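Local coordinates for regulatory protein MarR (Planctomyces limnophilus, PDB 3U2R) that probably binds DNA as a MarR-family transcription factor, using a winged helix-turn-helix domain, at residues A[34-37]-A[38-42]; A[112-115]-A[116-120]; A[134-137]-A[138-142]. All blocks are in the same frame, centred on the assembly; numbering follows the deposited sequence.

Interaction 1. Residues A[34-37]-A[38-42]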
ATOM      1  N   ILE A  34      18.087  -3.983  -2.211  1.00 40.94           N
ATOM      2  CA  ILE A  34      18.107  -2.818  -1.308  1.00 41.57           C
ATOM      3  C   ILE A  34      19.167  -3.052  -0.239  1.00 44.02           C
ATOM      4  O   ILE A  34      19.884  -2.135   0.110  1.00 42.62           O
ATOM      5  CB  ILE A  34      16.689  -2.547  -0.707  1.00 42.71           C
ATOM      6  CG1 ILE A  34      15.773  -1.979  -1.826  1.00 42.43           C
ATOM      7  CG2 ILE A  34      16.737  -1.588   0.538  1.00 42.48           C
ATOM      8  CD1 ILE A  34      14.361  -2.017  -1.449  1.00 41.24           C
ATOM      9  N   GLU A  35      19.260  -4.268   0.283  1.00 40.22           N
ATOM     10  CA  GLU A  35      20.311  -4.634   1.262  1.00 40.73           C
ATOM     11  C   GLU A  35      21.694  -4.573   0.659  1.00 46.42           C
ATOM     12  O   GLU A  35      22.643  -4.062   1.270  1.00 48.30           O
ATOM     13  CB  GLU A  35      20.067  -6.053   1.757  1.00 41.38           C
ATOM     14  CG  GLU A  35      18.898  -6.104   2.683  1.00 54.03           C
ATOM     15  CD  GLU A  35      18.509  -7.442   3.261  1.00 51.03           C
ATOM     16  OE1 GLU A  35      19.280  -8.409   3.077  1.00 63.69           O
ATOM     17  OE2 GLU A  35      17.622  -7.423   4.148  1.00 51.52           O
ATOM     18  N   GLU A  36      21.830  -5.097  -0.548  1.00 47.52           N
ATOM     19  CA  GLU A  36      23.142  -5.078  -1.213  1.00 48.31           C
ATOM     20  C   GLU A  36      23.595  -3.620  -1.351  1.00 53.36           C
ATOM     21  O   GLU A  36      24.693  -3.289  -0.924  1.00 52.78           O
ATOM     22  CB  GLU A  36      23.068  -5.793  -2.579  1.00 51.59           C
ATOM     23  CG  GLU A  36      24.343  -6.413  -3.109  1.00 73.09           C
ATOM     24  CD  GLU A  36      24.222  -7.632  -4.034  1.00103.06           C
ATOM     25  OE1 GLU A  36      25.270  -8.272  -4.289  1.00 95.41           O
ATOM     26  OE2 GLU A  36      23.117  -7.906  -4.561  1.00102.80           O
ATOM     27  N   GLU A  37      22.697  -2.717  -1.749  1.00 49.79           N
ATOM     28  CA  GLU A  37      23.113  -1.327  -1.893  1.00 50.57           C
ATOM     29  C   GLU A  37      23.517  -0.679  -0.573  1.00 57.59           C
ATOM     30  O   GLU A  37      24.461   0.097  -0.563  1.00 60.53           O
ATOM     31  CB  GLU A  37      22.038  -0.520  -2.563  1.00 53.22           C
ATOM     32  CG  GLU A  37      22.535   0.811  -3.109  1.00 74.70           C
ATOM     33  CD  GLU A  37      21.925   2.014  -2.419  1.00108.04           C
ATOM     34  OE1 GLU A  37      21.313   2.854  -3.122  1.00126.13           O
ATOM     35  OE2 GLU A  37      22.005   2.084  -1.169  1.00 85.82           O
ATOM     36  N   ILE A  38      22.860  -0.986   0.531  1.00 52.79           N
ATOM     37  CA  ILE A  38      23.256  -0.356   1.780  1.00 52.68           C
ATOM     38  C   ILE A  38      24.496  -1.060   2.319  1.00 52.86           C
ATOM     39  O   ILE A  38      25.372  -0.384   2.804  1.00 52.66           O
ATOM     40  CB  ILE A  38      22.123  -0.233   2.874  1.00 55.84           C
ATOM     41  CG1 ILE A  38      22.630   0.557   4.143  1.00 57.25           C
ATOM     42  CG2 ILE A  38      21.611  -1.575   3.333  1.00 57.16           C
ATOM     43  CD1 ILE A  38      23.019   2.104   3.870  1.00 67.31           C
ATOM     44  N   PHE A  39      24.582  -2.393   2.253  1.00 47.02           N
ATOM     45  CA  PHE A  39      25.725  -3.075   2.814  1.00 45.64           C
ATOM     46  C   PHE A  39      26.986  -2.785   1.989  1.00 50.98           C
ATOM     47  O   PHE A  39      28.031  -2.607   2.589  1.00 49.70           O
ATOM     48  CB  PHE A  39      25.488  -4.599   3.005  1.00 46.14           C
ATOM     49  CG  PHE A  39      24.534  -4.927   4.121  1.00 46.11           C
ATOM     50  CD1 PHE A  39      24.740  -4.435   5.407  1.00 47.07           C
ATOM     51  CD2 PHE A  39      23.433  -5.729   3.898  1.00 48.89           C
ATOM     52  CE1 PHE A  39      23.785  -4.635   6.408  1.00 48.12           C
ATOM     53  CE2 PHE A  39      22.509  -5.980   4.932  1.00 51.38           C
ATOM     54  CZ  PHE A  39      22.695  -5.437   6.174  1.00 47.09           C
ATOM     55  N   SER A  40      26.881  -2.617   0.667  1.00 48.46           N
ATOM     56  CA  SER A  40      28.043  -2.250  -0.178  1.00 51.12           C
ATOM     57  C   SER A  40      28.806  -1.004   0.347  1.00 54.61           C
ATOM     58  O   SER A  40      30.031  -0.915   0.196  1.00 52.52           O
ATOM     59  CB  SER A  40      27.585  -1.975  -1.607  1.00 57.33           C
ATOM     60  OG  SER A  40      27.212  -3.210  -2.204  1.00 82.51           O
ATOM     61  N   GLN A  41      28.077  -0.055   0.967  1.00 53.35           N
ATOM     62  CA  GLN A  41      28.654   1.189   1.495  1.00 54.81           C
ATOM     63  C   GLN A  41      29.558   0.961   2.668  1.00 60.14           C
ATOM     64  O   GLN A  41      30.399   1.809   2.925  1.00 63.77           O
ATOM     65  CB  GLN A  41      27.575   2.186   1.898  1.00 55.71           C
ATOM     66  CG  GLN A  41      26.829   2.727   0.681  1.00 58.02           C
ATOM     67  CD  GLN A  41      25.607   3.521   1.090  1.00 84.70           C
ATOM     68  OE1 GLN A  41      24.493   3.281   0.604  1.00 70.15           O
ATOM     69  NE2 GLN A  41      25.783   4.512   1.964  1.00 88.05           N
ATOM     70  N   PHE A  42      29.382  -0.146   3.393  1.00 53.57           N
ATOM     71  CA  PHE A  42      30.243  -0.498   4.504  1.00 52.55           C
ATOM     72  C   PHE A  42      31.220  -1.637   4.127  1.00 57.60           C
ATOM     73  O   PHE A  42      31.941  -2.153   4.994  1.00 54.89           O
ATOM     74  CB  PHE A  42      29.398  -0.885   5.697  1.00 51.87           C
ATOM     75  CG  PHE A  42      28.556   0.263   6.218  1.00 54.81           C
ATOM     76  CD1 PHE A  42      27.339   0.577   5.628  1.00 57.48           C
ATOM     77  CD2 PHE A  42      29.044   1.116   7.203  1.00 57.45           C
ATOM     78  CE1 PHE A  42      26.572   1.618   6.104  1.00 59.18           C
ATOM     79  CE2 PHE A  42      28.265   2.154   7.693  1.00 59.67           C
ATOM     80  CZ  PHE A  42      27.041   2.406   7.141  1.00 58.51           C
TER
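Phe39 leans back on Glu35, one turn earlier, near the C-terminal end of helix 18-40 in this MarR-type winged helix-turn-helix protein. This side of the helix is the packed one. Phe39 N donates to Glu35 O at 2.7 Å, and the N-H...O angle of 169° makes the bond almost straight. The ring stays by the same carbonyl. CG of Phe39 is anti to its own carbonyl carbon (chi1 -72°), which swings the ring back so that CD2 comes within 3.2 Å of Glu35 O. The oxygen meets the ring obliquely. The ring also reaches the aliphatic base of the glutamate, with Phe39 CE2 4.0 Å from Glu35 CB. Ile38 is buried too, and its CG2 branch sits 3.4 Å from Glu35 O.

Around this core, Phe39 also meets the ring of Tyr49 and touches Val123 of helix 110-148. The carboxylate of Glu35 is buried but well satisfied: OE2 bonds to Gln130 of the same chain and to Thr17 of the second subunit. The packed face is therefore also part of a subunit interface.

The other side of the helix is looser. Glu36, Glu37, Ser40 and Gln41 are exposed. The side chains of Glu37 and Gln41 lie across each other there. The firm point on this side is a carbonyl with two donors. Glu36 O takes Ser40 N at 2.8 Å, nearly along the C=O axis, while Ser40 OG reaches Glu36 O, also at 2.8 Å, from 50° above the carbonyl plane.

Interaction 2. Residues A[112-115]-A[116-120]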
ATOM      1  N   GLY A 112      33.846  -4.495  15.800  1.00 41.74           N
ATOM      2  CA  GLY A 112      32.688  -5.154  15.187  1.00 41.41           C
ATOM      3  C   GLY A 112      31.400  -4.748  15.879  1.00 46.14           C
ATOM      4  O   GLY A 112      30.349  -4.626  15.235  1.00 46.61           O
ATOM      5  N   LEU A 113      31.459  -4.540  17.221  1.00 44.46           N
ATOM      6  CA  LEU A 113      30.301  -4.044  17.970  1.00 45.40           C
ATOM      7  C   LEU A 113      29.973  -2.607  17.493  1.00 45.96           C
ATOM      8  O   LEU A 113      28.807  -2.269  17.240  1.00 46.56           O
ATOM      9  CB  LEU A 113      30.545  -4.037  19.493  1.00 47.00           C
ATOM     10  CG  LEU A 113      30.547  -5.413  20.162  1.00 55.22           C
ATOM     11  CD1 LEU A 113      31.092  -5.319  21.569  1.00 58.33           C
ATOM     12  CD2 LEU A 113      29.109  -5.990  20.245  1.00 62.61           C
ATOM     13  N   LYS A 114      30.999  -1.775  17.383  1.00 53.40           N
ATOM     14  CA  LYS A 114      30.803  -0.405  16.924  1.00 52.35           C
ATOM     15  C   LYS A 114      30.193  -0.414  15.532  1.00 54.31           C
ATOM     16  O   LYS A 114      29.290   0.382  15.256  1.00 52.68           O
ATOM     17  CB  LYS A 114      32.128   0.356  16.922  1.00 57.67           C
ATOM     18  CG  LYS A 114      32.128   1.750  16.258  1.00 72.62           C
ATOM     19  CD  LYS A 114      31.972   2.862  17.242  1.00 87.52           C
ATOM     20  CE  LYS A 114      31.996   4.209  16.549  1.00 82.17           C
ATOM     21  NZ  LYS A 114      30.621   4.702  16.299  1.00 89.13           N
ATOM     22  N   LEU A 115      30.684  -1.274  14.650  1.00 48.01           N
ATOM     23  CA  LEU A 115      30.147  -1.283  13.296  1.00 48.26           C
ATOM     24  C   LEU A 115      28.668  -1.636  13.307  1.00 51.11           C
ATOM     25  O   LEU A 115      27.868  -0.991  12.631  1.00 52.00           O
ATOM     26  CB  LEU A 115      30.933  -2.233  12.373  1.00 47.96           C
ATOM     27  CG  LEU A 115      30.392  -2.375  10.975  1.00 52.13           C
ATOM     28  CD1 LEU A 115      30.388  -0.983  10.205  1.00 54.39           C
ATOM     29  CD2 LEU A 115      31.188  -3.383  10.247  1.00 51.08           C
ATOM     30  N   LEU A 116      28.287  -2.615  14.099  1.00 47.71           N
ATOM     31  CA  LEU A 116      26.866  -2.981  14.223  1.00 44.64           C
ATOM     32  C   LEU A 116      26.046  -1.813  14.836  1.00 49.47           C
ATOM     33  O   LEU A 116      24.979  -1.562  14.352  1.00 48.62           O
ATOM     34  CB  LEU A 116      26.704  -4.248  15.073  1.00 43.13           C
ATOM     35  CG  LEU A 116      27.142  -5.541  14.469  1.00 46.08           C
ATOM     36  CD1 LEU A 116      26.918  -6.658  15.442  1.00 48.17           C
ATOM     37  CD2 LEU A 116      26.400  -5.844  13.231  1.00 45.40           C
ATOM     38  N   LYS A 117      26.575  -1.035  15.791  1.00 48.82           N
ATOM     39  CA  LYS A 117      25.830   0.126  16.331  1.00 49.12           C
ATOM     40  C   LYS A 117      25.664   1.199  15.242  1.00 54.60           C
ATOM     41  O   LYS A 117      24.579   1.786  15.128  1.00 52.80           O
ATOM     42  CB  LYS A 117      26.495   0.728  17.586  1.00 54.26           C
ATOM     43  CG  LYS A 117      26.362  -0.156  18.818  1.00 75.92           C
ATOM     44  CD  LYS A 117      26.778   0.526  20.126  1.00 93.87           C
ATOM     45  CE  LYS A 117      27.187  -0.471  21.219  1.00110.80           C
ATOM     46  NZ  LYS A 117      27.441   0.183  22.542  1.00117.07           N
ATOM     47  N   ASP A 118      26.706   1.426  14.407  1.00 50.12           N
ATOM     48  CA  ASP A 118      26.610   2.379  13.290  1.00 49.69           C
ATOM     49  C   ASP A 118      25.676   1.922  12.191  1.00 52.81           C
ATOM     50  O   ASP A 118      25.226   2.746  11.392  1.00 55.53           O
ATOM     51  CB  ASP A 118      27.973   2.613  12.649  1.00 54.08           C
ATOM     52  CG  ASP A 118      28.962   3.319  13.534  1.00 65.68           C
ATOM     53  OD1 ASP A 118      28.533   3.881  14.575  1.00 68.61           O
ATOM     54  OD2 ASP A 118      30.165   3.283  13.214  1.00 69.58           O
ATOM     55  N   LEU A 119      25.422   0.640  12.103  1.00 45.47           N
ATOM     56  CA  LEU A 119      24.541   0.090  11.089  1.00 45.08           C
ATOM     57  C   LEU A 119      23.082   0.021  11.518  1.00 51.09           C
ATOM     58  O   LEU A 119      22.274  -0.298  10.672  1.00 49.90           O
ATOM     59  CB  LEU A 119      24.996  -1.322  10.698  1.00 44.08           C
ATOM     60  CG  LEU A 119      26.193  -1.351   9.774  1.00 49.73           C
ATOM     61  CD1 LEU A 119      26.822  -2.722   9.748  1.00 49.04           C
ATOM     62  CD2 LEU A 119      25.804  -0.970   8.375  1.00 48.80           C
ATOM     63  N   GLU A 120      22.750   0.212  12.789  1.00 50.01           N
ATOM     64  CA  GLU A 120      21.367   0.084  13.254  1.00 49.99           C
ATOM     65  C   GLU A 120      20.409   0.976  12.497  1.00 52.76           C
ATOM     66  O   GLU A 120      19.404   0.473  12.013  1.00 51.28           O
ATOM     67  CB  GLU A 120      21.268   0.381  14.764  1.00 53.34           C
ATOM     68  CG  GLU A 120      21.669  -0.828  15.608  1.00 67.22           C
ATOM     69  CD  GLU A 120      21.800  -0.556  17.095  1.00 92.16           C
ATOM     70  OE1 GLU A 120      21.189   0.425  17.580  1.00 85.12           O
ATOM     71  OE2 GLU A 120      22.520  -1.321  17.777  1.00 81.23           O
TER
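Lys114 curls round to the carboxylate of Asp118, one turn further along helix 110-148. Its NZ donates to Asp118 OD1 at 2.8 Å, on the syn lone pair, in a salt bridge. The lysine chain leaves with CG opposite the backbone N and then bends at chi2 (97°) and again at chi4. These bends bring the ammonium group back to the acid. NZ stays nearer to OD1, but Asp118 OD2 is also only 3.4 Å from Lys114 NZ. The backbone joins the same two residues, with Asp118 N donating to Lys114 O at 2.9 Å. Replacing Asp118 by an alanine would probably leave the Lys114 ammonium without its counter-charge and set the bent lysine chain free to swing into solvent.

The next pair along is apolar. Leu115 and Leu119 lie across one another, and CG of Leu115 meets CD1 of Leu119 at 3.8 Å. The backbone bond beneath them is weak: Leu119 N reaches Leu115 O at 3.0 Å, but the N-H...O angle is only 128°.

Leu116 is buried on another side of the helix. It folds back on the preceding turn, and its CG lies 3.4 Å from Gly112 O. It also packs on Tyr49 and Leu52 of helix 46-58, and both Leu113 and Leu116 touch Leu108 of strand 103-108. A salt-bridged polar side and a leucine-rich side turned to the protein make this an amphipathic helix. These are the first turns of the long C-terminal helix, which pack against the winged helix-turn-helix domain, as in the MarR fold.

Interaction 3. Residues A[134-137]-A[138-142]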
ATOM      1  N   LEU A 134       8.095  -3.001  -1.732  1.00 35.92           N
ATOM      2  CA  LEU A 134       7.305  -4.207  -1.898  1.00 35.30           C
ATOM      3  C   LEU A 134       5.834  -3.903  -2.043  1.00 37.49           C
ATOM      4  O   LEU A 134       5.180  -4.429  -2.943  1.00 36.27           O
ATOM      5  CB  LEU A 134       7.465  -5.178  -0.719  1.00 35.13           C
ATOM      6  CG  LEU A 134       8.826  -5.861  -0.593  1.00 39.35           C
ATOM      7  CD1 LEU A 134       8.964  -6.626   0.737  1.00 38.73           C
ATOM      8  CD2 LEU A 134       9.084  -6.778  -1.730  1.00 44.43           C
ATOM      9  N   ALA A 135       5.327  -3.005  -1.220  1.00 36.66           N
ATOM     10  CA  ALA A 135       3.917  -2.664  -1.232  1.00 37.54           C
ATOM     11  C   ALA A 135       3.549  -1.936  -2.546  1.00 41.37           C
ATOM     12  O   ALA A 135       2.542  -2.283  -3.165  1.00 38.91           O
ATOM     13  CB  ALA A 135       3.585  -1.852  -0.011  1.00 37.64           C
ATOM     14  N   ALA A 136       4.421  -1.064  -3.039  1.00 39.02           N
ATOM     15  CA  ALA A 136       4.184  -0.423  -4.336  1.00 40.19           C
ATOM     16  C   ALA A 136       4.220  -1.441  -5.452  1.00 42.92           C
ATOM     17  O   ALA A 136       3.414  -1.369  -6.359  1.00 44.91           O
ATOM     18  CB  ALA A 136       5.199   0.659  -4.625  1.00 41.03           C
ATOM     19  N   ASP A 137       5.177  -2.302  -5.472  1.00 42.40           N
ATOM     20  CA  ASP A 137       5.241  -3.313  -6.578  1.00 42.69           C
ATOM     21  C   ASP A 137       3.920  -4.157  -6.614  1.00 43.91           C
ATOM     22  O   ASP A 137       3.329  -4.370  -7.664  1.00 45.43           O
ATOM     23  CB  ASP A 137       6.439  -4.252  -6.374  1.00 44.32           C
ATOM     24  CG  ASP A 137       7.869  -3.666  -6.500  1.00 54.85           C
ATOM     25  OD1 ASP A 137       8.023  -2.610  -7.148  1.00 53.88           O
ATOM     26  OD2 ASP A 137       8.868  -4.324  -5.972  1.00 45.78           O
ATOM     27  N   GLU A 138       3.450  -4.579  -5.437  1.00 37.97           N
ATOM     28  CA  GLU A 138       2.250  -5.368  -5.297  1.00 38.45           C
ATOM     29  C   GLU A 138       1.000  -4.583  -5.700  1.00 43.74           C
ATOM     30  O   GLU A 138       0.087  -5.127  -6.330  1.00 41.27           O
ATOM     31  CB  GLU A 138       2.140  -5.862  -3.833  1.00 40.00           C
ATOM     32  CG  GLU A 138       3.253  -6.865  -3.534  1.00 47.24           C
ATOM     33  CD  GLU A 138       3.768  -6.935  -2.127  1.00 43.66           C
ATOM     34  OE1 GLU A 138       3.084  -6.463  -1.195  1.00 47.96           O
ATOM     35  OE2 GLU A 138       4.852  -7.526  -1.950  1.00 42.12           O
ATOM     36  N   LEU A 139       0.960  -3.322  -5.329  1.00 39.43           N
ATOM     37  CA  LEU A 139      -0.150  -2.468  -5.720  1.00 39.60           C
ATOM     38  C   LEU A 139      -0.154  -2.229  -7.248  1.00 41.16           C
ATOM     39  O   LEU A 139      -1.237  -2.232  -7.846  1.00 39.90           O
ATOM     40  CB  LEU A 139      -0.129  -1.135  -4.930  1.00 40.50           C
ATOM     41  CG  LEU A 139      -0.865  -1.268  -3.601  1.00 45.43           C
ATOM     42  CD1 LEU A 139      -0.451  -0.219  -2.654  1.00 49.52           C
ATOM     43  CD2 LEU A 139      -2.376  -1.159  -3.860  1.00 51.41           C
ATOM     44  N   HIS A 140       1.011  -2.146  -7.886  1.00 38.28           N
ATOM     45  CA  HIS A 140       1.045  -2.019  -9.373  1.00 41.08           C
ATOM     46  C   HIS A 140       0.418  -3.237 -10.029  1.00 44.08           C
ATOM     47  O   HIS A 140      -0.387  -3.095 -10.915  1.00 44.13           O
ATOM     48  CB  HIS A 140       2.457  -1.847  -9.907  1.00 45.28           C
ATOM     49  CG  HIS A 140       3.063  -0.580  -9.437  1.00 53.09           C
ATOM     50  ND1 HIS A 140       4.429  -0.453  -9.157  1.00 57.66           N
ATOM     51  CD2 HIS A 140       2.444   0.572  -9.121  1.00 56.58           C
ATOM     52  CE1 HIS A 140       4.571   0.796  -8.728  1.00 56.99           C
ATOM     53  NE2 HIS A 140       3.384   1.423  -8.687  1.00 57.30           N
ATOM     54  N   GLU A 141       0.721  -4.418  -9.539  1.00 41.98           N
ATOM     55  CA  GLU A 141       0.161  -5.647 -10.086  1.00 41.46           C
ATOM     56  C   GLU A 141      -1.335  -5.733  -9.767  1.00 44.47           C
ATOM     57  O   GLU A 141      -2.110  -6.062 -10.663  1.00 44.36           O
ATOM     58  CB  GLU A 141       0.960  -6.874  -9.567  1.00 43.23           C
ATOM     59  CG  GLU A 141       0.541  -8.198 -10.196  1.00 54.92           C
ATOM     60  CD  GLU A 141       0.780  -8.352 -11.682  1.00 66.81           C
ATOM     61  OE1 GLU A 141       1.502  -7.529 -12.297  1.00 56.35           O
ATOM     62  OE2 GLU A 141       0.164  -9.279 -12.247  1.00 63.66           O
ATOM     63  N   LEU A 142      -1.763  -5.306  -8.555  1.00 39.18           N
ATOM     64  CA  LEU A 142      -3.178  -5.322  -8.186  1.00 38.63           C
ATOM     65  C   LEU A 142      -3.983  -4.380  -9.089  1.00 43.46           C
ATOM     66  O   LEU A 142      -4.999  -4.800  -9.655  1.00 44.04           O
ATOM     67  CB  LEU A 142      -3.309  -4.978  -6.723  1.00 37.39           C
ATOM     68  CG  LEU A 142      -4.696  -4.780  -6.118  1.00 42.69           C
ATOM     69  CD1 LEU A 142      -5.677  -5.891  -6.469  1.00 44.23           C
ATOM     70  CD2 LEU A 142      -4.583  -4.749  -4.656  1.00 44.85           C
TER
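Leu134 presents its carbonyl to Glu138, one turn on: the glutamate's backbone N bonds to it, while its side chain folds past it without a bond. Glu138 N donates to Leu134 O at 3.0 Å. In the side chain, CG lies anti to the carbonyl carbon (chi1 -68°), and the carboxyl carbon CD of Glu138 ends 3.0 Å from Leu134 O. Glu138 OE2 also touches Leu134 CB at 3.7 Å. The acid is buried, and its OE1 lies close to OE1 of Glu138 from the second subunit. Two such acids with a carbonyl nearby would probably raise the pKa of at least one.

Ala135 comes next. Its O accepts from Leu139 N at 2.9 Å, and its small side chain packs on Leu139 of the third subunit.

Ala136 O meets His140 in two ways: it accepts from His140 N at 3.0 Å, and it lies over one face of the imidazole, 3.1 Å above its centre. The ring's NE2 is hydrogen-bonded to NE2 of His140 in the third subunit, and the two rings meet.

Asp137 ends the segment. Its O accepts from Glu141 N at 3.2 Å, while its carboxylate forms a salt bridge to Arg30 of helix 18-40. Glu141 bends at chi2 and pairs with Arg144.

Regular helix bonding, with small, apolar and a few polar residues turned to other chains, marks this as part of a helical subunit interface. The contact with the second subunit is consistent with the dimer interface of MarR proteins, and those with the third and fourth belong to the four-chain assembly.

The three contacts come in series along the chain. Interaction 1 lies on helix 18-40 and its end, while interactions 2 and 3 share the long helix 110-148. Interactions 1 and 2 have centres 14 Å apart and touch: Phe42 packs against Leu115 and Leu119, with Phe42 CD1 3.5 Å from Leu119 CD2. Interaction 3 has its centre 23 Å from that of interaction 1, with nearest atoms about 6 Å apart, and 33 Å from that of interaction 2. The long helix connects the winged helix-turn-helix domain, at interaction 2, with the subunit interfaces, at interaction 3. Interactions 1 and 3 both touch the second subunit, consistent with the paired-helix dimers of MarR proteins.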